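Local coordinates for protein serpin-12 (PDB 6CJ7) that probably inhibits serine proteases as a member of the serpin family and controls the prophenoloxidase activation system in larval hemolymph, at residues A201-Q205 with L270-K274; V245-L249 with K357-A361. All blocks are in the same frame, centred on the assembly; numbering follows the deposited sequence.

Contact 1: A201-Q205 with L270-K274; sequences ASFMQ and LELPK
An antiparallel strand pairing joins 201-205 to 270-274 toward one end of the serpin, with M204 and L272 as its hydrogen-bonded pair and F203-P273 and Q205-E271 as the non-hydrogen-bonded pairs around it. The two central bonds differ: L272 N points into the carbonyl plane of M204 O, whereas M204 N comes to L272 O at 2.9 Å from above the plane of L272's own carbonyl, 43° out of it. P273 falls at a non-hydrogen-bonded position, where its missing N-H costs this ladder nothing; the next bond comes from K274 N, which meets S202 O at 2.8 Å almost head-on to the carbonyl. In family terms this is the join between strands s3C and s2C of serpin sheet C, with 187-192 (s4C) beyond the first strand and 351-354 (s1C) beside the second. On one face of the sheet, P273 sets CB over one face of the F203 ring and brings CG to 3.5 Å from CE2. On the same face Q205 and E271 run side by side, CG to CG 3.9 Å, and end with amide and carboxylate stacked, their planes 18° apart. R189 serves both ends, hydrogen-bonding Q205 OE1 and forming a long, weak ion pair with E271. M204 occupies the other face. Its chain folds at the thioether (chi3 -67°), which carries CE back to within 4.0 Å of L272 CD2. K274 crosses M204 at about a right angle, and its CG is pressed tightly against M204 CG at 3.4 Å before the amine goes on to a salt bridge with E328.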
ATOM      1  N   ALA A 201      13.729  17.295 -12.650  1.00 28.95           N
ATOM      2  CA  ALA A 201      12.440  16.999 -12.042  1.00 27.62           C
ATOM      3  C   ALA A 201      11.761  18.305 -11.642  1.00 30.97           C
ATOM      4  O   ALA A 201      12.397  19.364 -11.534  1.00 27.79           O
ATOM      5  CB  ALA A 201      12.575  16.074 -10.817  1.00 30.31           C
ATOM      6  N   SER A 202      10.448  18.223 -11.438  1.00 29.29           N
ATOM      7  CA  SER A 202       9.630  19.370 -11.046  1.00 27.52           C
ATOM      8  C   SER A 202       9.497  19.412  -9.529  1.00 29.77           C
ATOM      9  O   SER A 202       8.771  18.609  -8.934  1.00 31.88           O
ATOM     10  CB  SER A 202       8.255  19.297 -11.705  1.00 30.47           C
ATOM     11  OG  SER A 202       8.361  19.486 -13.103  1.00 34.14           O
ATOM     12  N   PHE A 203      10.171  20.363  -8.900  1.00 25.19           N
ATOM     13  CA  PHE A 203      10.165  20.493  -7.451  1.00 25.10           C
ATOM     14  C   PHE A 203       9.125  21.523  -7.031  1.00 24.59           C
ATOM     15  O   PHE A 203       9.236  22.709  -7.366  1.00 25.36           O
ATOM     16  CB  PHE A 203      11.548  20.879  -6.938  1.00 26.78           C
ATOM     17  CG  PHE A 203      12.554  19.771  -7.041  1.00 25.38           C
ATOM     18  CD1 PHE A 203      13.293  19.588  -8.202  1.00 27.59           C
ATOM     19  CD2 PHE A 203      12.759  18.911  -5.980  1.00 28.06           C
ATOM     20  CE1 PHE A 203      14.228  18.575  -8.299  1.00 29.34           C
ATOM     21  CE2 PHE A 203      13.688  17.905  -6.065  1.00 28.60           C
ATOM     22  CZ  PHE A 203      14.429  17.733  -7.233  1.00 31.41           C
ATOM     23  N   MET A 204       8.114  21.064  -6.309  1.00 22.62           N
ATOM     24  CA  MET A 204       7.203  21.965  -5.624  1.00 22.10           C
ATOM     25  C   MET A 204       7.929  22.604  -4.450  1.00 25.43           C
ATOM     26  O   MET A 204       8.773  21.978  -3.808  1.00 26.99           O
ATOM     27  CB  MET A 204       5.994  21.177  -5.130  1.00 21.52           C
ATOM     28  CG  MET A 204       5.381  20.369  -6.225  1.00 21.77           C
ATOM     29  SD  MET A 204       3.857  19.571  -5.662  1.00 24.89           S
ATOM     30  CE  MET A 204       4.558  18.414  -4.459  1.00 24.83           C
ATOM     31  N   GLN A 205       7.604  23.864  -4.162  1.00 25.59           N
ATOM     32  CA  GLN A 205       8.344  24.594  -3.143  1.00 28.81           C
ATOM     33  C   GLN A 205       7.392  25.382  -2.256  1.00 28.12           C
ATOM     34  O   GLN A 205       6.425  25.975  -2.742  1.00 28.92           O
ATOM     35  CB  GLN A 205       9.360  25.565  -3.764  1.00 32.17           C
ATOM     36  CG  GLN A 205      10.390  24.921  -4.651  1.00 43.51           C
ATOM     37  CD  GLN A 205      11.265  25.956  -5.314  1.00 56.06           C
ATOM     38  OE1 GLN A 205      12.051  25.646  -6.209  1.00 68.51           O
ATOM     39  NE2 GLN A 205      11.128  27.200  -4.881  1.00 57.51           N
ATOM     40  N   LEU A 270      10.899  23.834   2.098  1.00 26.79           N
ATOM     41  CA  LEU A 270      10.693  22.515   1.512  1.00 25.57           C
ATOM     42  C   LEU A 270      10.775  22.574  -0.011  1.00 28.49           C
ATOM     43  O   LEU A 270      10.163  23.444  -0.638  1.00 28.37           O
ATOM     44  CB  LEU A 270       9.328  21.978   1.954  1.00 25.74           C
ATOM     45  CG  LEU A 270       8.824  20.685   1.304  1.00 25.04           C
ATOM     46  CD1 LEU A 270       9.652  19.504   1.769  1.00 26.49           C
ATOM     47  CD2 LEU A 270       7.352  20.474   1.656  1.00 27.12           C
ATOM     48  N   GLU A 271      11.534  21.649  -0.607  1.00 29.37           N
ATOM     49  CA  GLU A 271      11.518  21.399  -2.043  1.00 25.73           C
ATOM     50  C   GLU A 271      11.218  19.923  -2.229  1.00 26.20           C
ATOM     51  O   GLU A 271      12.026  19.075  -1.834  1.00 28.57           O
ATOM     52  CB  GLU A 271      12.845  21.766  -2.701  1.00 31.06           C
ATOM     53  CG  GLU A 271      13.164  23.250  -2.525  1.00 38.95           C
ATOM     54  CD  GLU A 271      14.461  23.685  -3.189  1.00 48.76           C
ATOM     55  OE1 GLU A 271      15.049  22.915  -3.970  1.00 45.57           O
ATOM     56  OE2 GLU A 271      14.905  24.817  -2.916  1.00 48.44           O
ATOM     57  N   LEU A 272      10.060  19.626  -2.819  1.00 24.29           N
ATOM     58  CA  LEU A 272       9.556  18.251  -2.926  1.00 22.95           C
ATOM     59  C   LEU A 272       9.214  17.927  -4.378  1.00 22.95           C
ATOM     60  O   LEU A 272       8.333  18.567  -4.947  1.00 24.89           O
ATOM     61  CB  LEU A 272       8.327  18.064  -2.018  1.00 21.96           C
ATOM     62  CG  LEU A 272       7.761  16.649  -1.965  1.00 23.47           C
ATOM     63  CD1 LEU A 272       8.706  15.728  -1.213  1.00 25.83           C
ATOM     64  CD2 LEU A 272       6.372  16.639  -1.316  1.00 24.81           C
ATOM     65  N   PRO A 273       9.855  16.931  -5.016  1.00 26.17           N
ATOM     66  CA  PRO A 273       9.495  16.602  -6.399  1.00 23.26           C
ATOM     67  C   PRO A 273       8.063  16.096  -6.490  1.00 22.86           C
ATOM     68  O   PRO A 273       7.609  15.280  -5.683  1.00 25.66           O
ATOM     69  CB  PRO A 273      10.502  15.507  -6.773  1.00 30.72           C
ATOM     70  CG  PRO A 273      11.401  15.323  -5.640  1.00 36.20           C
ATOM     71  CD  PRO A 273      10.866  16.009  -4.436  1.00 28.84           C
ATOM     72  N   LYS A 274       7.351  16.603  -7.497  1.00 26.19           N
ATOM     73  CA  LYS A 274       6.110  15.975  -7.924  1.00 24.00           C
ATOM     74  C   LYS A 274       6.392  14.568  -8.415  1.00 23.40           C
ATOM     75  O   LYS A 274       7.380  14.336  -9.121  1.00 28.35           O
ATOM     76  CB  LYS A 274       5.460  16.752  -9.085  1.00 36.51           C
ATOM     77  CG  LYS A 274       4.851  18.067  -8.737  1.00 45.03           C
ATOM     78  CD  LYS A 274       3.593  18.297  -9.562  1.00 48.89           C
ATOM     79  CE  LYS A 274       3.890  18.905 -10.913  1.00 49.78           C
ATOM     80  NZ  LYS A 274       2.626  19.308 -11.594  1.00 50.52           N
TER

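Contact 2: V245-L249 with K357-A361; sequences VDALL and KPFLA
V245, L248 and L249 from the first turn of helix 245-251 close around one leucine, L360, in a purely apolar contact between that helix and a strand. L360 can be followed outward from its backbone. Its CB, aimed at the helix, comes no nearer than 4.6 Å, to L248 CD2. With CG anti to the carbonyl carbon (chi1 -64°), the chain then runs in between the helix residues. CG touches V245 CG2 at 3.8 Å and also meets L248 CD2. There the two methyls part. CD2 is pushed close against V245 CG2, a tight 3.5 Å, while CD1 goes deeper to meet L248 CD2 at 3.9 Å, with L249 CB and CD1 equally near. L248 slides past L360 in the opposite direction, and L249 crosses it at about a right angle, so the leucine tip is gripped from several directions. Cutting L360 back to an alanine removes CG and both methyls, which would probably open a gap between V245, L248 and L249, leaving their methyls without the branch they enclose. V245 also serves the residue just before the strand: its CG1, held between the backbone N and the carbonyl carbon (chi1 67°), rests 4.0 Å from P358 CB. These side chains are presented together because the helix is already wound at this point, L249 N bonding to V245 O. By its place in the serpin fold, the helix is hG and the strand s4B of sheet B. Strand 359-365 runs between 232-239 and 370-377, antiparallel to both; helix 245-251 lies against it, with L248 reaching V237 and P239 of the former, and L249 reaching M374 of the latter as well as F25 and A29 of helix 19-31.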
ATOM      1  N   VAL A 245      19.102   5.401   1.276  1.00 36.45           N
ATOM      2  CA  VAL A 245      17.679   5.171   1.486  1.00 32.81           C
ATOM      3  C   VAL A 245      17.372   3.723   1.849  1.00 28.68           C
ATOM      4  O   VAL A 245      16.383   3.457   2.538  1.00 33.71           O
ATOM      5  CB  VAL A 245      16.904   5.639   0.236  1.00 37.60           C
ATOM      6  CG1 VAL A 245      17.229   4.768  -0.976  1.00 42.45           C
ATOM      7  CG2 VAL A 245      15.423   5.690   0.506  1.00 38.09           C
ATOM      8  N   ASP A 246      18.206   2.770   1.435  1.00 33.61           N
ATOM      9  CA  ASP A 246      17.910   1.394   1.802  1.00 34.59           C
ATOM     10  C   ASP A 246      18.350   1.074   3.225  1.00 33.79           C
ATOM     11  O   ASP A 246      17.649   0.335   3.928  1.00 32.91           O
ATOM     12  CB  ASP A 246      18.534   0.458   0.770  1.00 41.30           C
ATOM     13  CG  ASP A 246      17.717   0.419  -0.512  1.00 47.46           C
ATOM     14  OD1 ASP A 246      16.499   0.109  -0.428  1.00 46.78           O
ATOM     15  OD2 ASP A 246      18.272   0.735  -1.587  1.00 52.04           O
ATOM     16  N   ALA A 247      19.467   1.644   3.674  1.00 36.96           N
ATOM     17  CA  ALA A 247      19.822   1.589   5.089  1.00 37.69           C
ATOM     18  C   ALA A 247      18.735   2.230   5.938  1.00 37.40           C
ATOM     19  O   ALA A 247      18.317   1.678   6.965  1.00 37.67           O
ATOM     20  CB  ALA A 247      21.159   2.288   5.323  1.00 41.80           C
ATOM     21  N   LEU A 248      18.261   3.400   5.511  1.00 34.50           N
ATOM     22  CA  LEU A 248      17.168   4.069   6.209  1.00 30.14           C
ATOM     23  C   LEU A 248      15.946   3.168   6.308  1.00 30.22           C
ATOM     24  O   LEU A 248      15.376   2.989   7.392  1.00 32.31           O
ATOM     25  CB  LEU A 248      16.825   5.371   5.482  1.00 31.93           C
ATOM     26  CG  LEU A 248      15.543   6.074   5.912  1.00 35.22           C
ATOM     27  CD1 LEU A 248      15.661   6.515   7.360  1.00 35.12           C
ATOM     28  CD2 LEU A 248      15.266   7.260   4.998  1.00 34.18           C
ATOM     29  N   LEU A 249      15.533   2.578   5.183  1.00 29.01           N
ATOM     30  CA  LEU A 249      14.298   1.807   5.181  1.00 27.83           C
ATOM     31  C   LEU A 249      14.411   0.574   6.071  1.00 29.64           C
ATOM     32  O   LEU A 249      13.466   0.241   6.795  1.00 32.24           O
ATOM     33  CB  LEU A 249      13.927   1.418   3.751  1.00 28.77           C
ATOM     34  CG  LEU A 249      12.732   0.475   3.636  1.00 28.76           C
ATOM     35  CD1 LEU A 249      11.483   1.138   4.195  1.00 22.40           C
ATOM     36  CD2 LEU A 249      12.525   0.072   2.195  1.00 29.89           C
ATOM     37  N   LYS A 357      17.304  13.836  -3.975  1.00 25.94           N
ATOM     38  CA  LYS A 357      18.013  12.568  -3.971  1.00 27.20           C
ATOM     39  C   LYS A 357      17.022  11.544  -3.449  1.00 23.20           C
ATOM     40  O   LYS A 357      15.952  11.914  -2.948  1.00 23.04           O
ATOM     41  CB  LYS A 357      19.269  12.633  -3.096  1.00 28.19           C
ATOM     42  CG  LYS A 357      19.002  12.899  -1.634  1.00 33.47           C
ATOM     43  CD  LYS A 357      20.311  12.979  -0.863  1.00 43.20           C
ATOM     44  CE  LYS A 357      20.074  13.338   0.590  1.00 50.43           C
ATOM     45  NZ  LYS A 357      21.287  13.091   1.421  1.00 56.44           N
ATOM     46  N   PRO A 358      17.324  10.249  -3.576  1.00 23.73           N
ATOM     47  CA  PRO A 358      16.338   9.232  -3.182  1.00 22.79           C
ATOM     48  C   PRO A 358      15.830   9.382  -1.746  1.00 23.67           C
ATOM     49  O   PRO A 358      16.584   9.706  -0.822  1.00 24.46           O
ATOM     50  CB  PRO A 358      17.110   7.917  -3.374  1.00 21.45           C
ATOM     51  CG  PRO A 358      17.985   8.203  -4.492  1.00 24.43           C
ATOM     52  CD  PRO A 358      18.456   9.647  -4.308  1.00 23.67           C
ATOM     53  N   PHE A 359      14.537   9.123  -1.571  1.00 22.10           N
ATOM     54  CA  PHE A 359      13.866   9.360  -0.299  1.00 21.45           C
ATOM     55  C   PHE A 359      12.717   8.381  -0.140  1.00 22.88           C
ATOM     56  O   PHE A 359      12.334   7.686  -1.084  1.00 20.41           O
ATOM     57  CB  PHE A 359      13.361  10.813  -0.183  1.00 22.75           C
ATOM     58  CG  PHE A 359      12.324  11.185  -1.216  1.00 20.68           C
ATOM     59  CD1 PHE A 359      12.715  11.719  -2.439  1.00 22.47           C
ATOM     60  CD2 PHE A 359      10.976  11.061  -0.945  1.00 25.14           C
ATOM     61  CE1 PHE A 359      11.771  12.083  -3.389  1.00 23.99           C
ATOM     62  CE2 PHE A 359      10.022  11.410  -1.888  1.00 24.85           C
ATOM     63  CZ  PHE A 359      10.418  11.926  -3.111  1.00 24.68           C
ATOM     64  N   LEU A 360      12.180   8.325   1.078  1.00 19.90           N
ATOM     65  CA  LEU A 360      11.040   7.483   1.414  1.00 19.08           C
ATOM     66  C   LEU A 360       9.816   8.361   1.622  1.00 21.72           C
ATOM     67  O   LEU A 360       9.903   9.418   2.253  1.00 22.51           O
ATOM     68  CB  LEU A 360      11.284   6.708   2.704  1.00 22.33           C
ATOM     69  CG  LEU A 360      12.395   5.680   2.764  1.00 25.02           C
ATOM     70  CD1 LEU A 360      12.281   4.976   4.111  1.00 30.93           C
ATOM     71  CD2 LEU A 360      12.259   4.681   1.608  1.00 28.15           C
ATOM     72  N   ALA A 361       8.672   7.924   1.105  1.00 20.84           N
ATOM     73  CA  ALA A 361       7.416   8.611   1.366  1.00 20.46           C
ATOM     74  C   ALA A 361       6.417   7.611   1.920  1.00 18.18           C
ATOM     75  O   ALA A 361       6.273   6.509   1.389  1.00 19.73           O
ATOM     76  CB  ALA A 361       6.866   9.274   0.096  1.00 22.31           C
TER

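In the fold
Contact 2 is the more deeply placed, its centre about 17 Å from the centre of the chain against about 23 Å for contact 1, which is partly buried. Their chemistry follows: backbone bonds, apolar pairs and polar or charged ends in the sheet C pairing, methyl against methyl where the helix meets sheet B. They share no helix or strand, yet they are linked. The chain leaves strand 351-354, whose F353, like A355 just after it, bonds to the backbone of E271, and goes on directly into 357-361. The two sites touch directly where P273 CG meets F359 CE1 at 4.0 Å; the CB of F359 is directed away from the helix toward which that of L360 points.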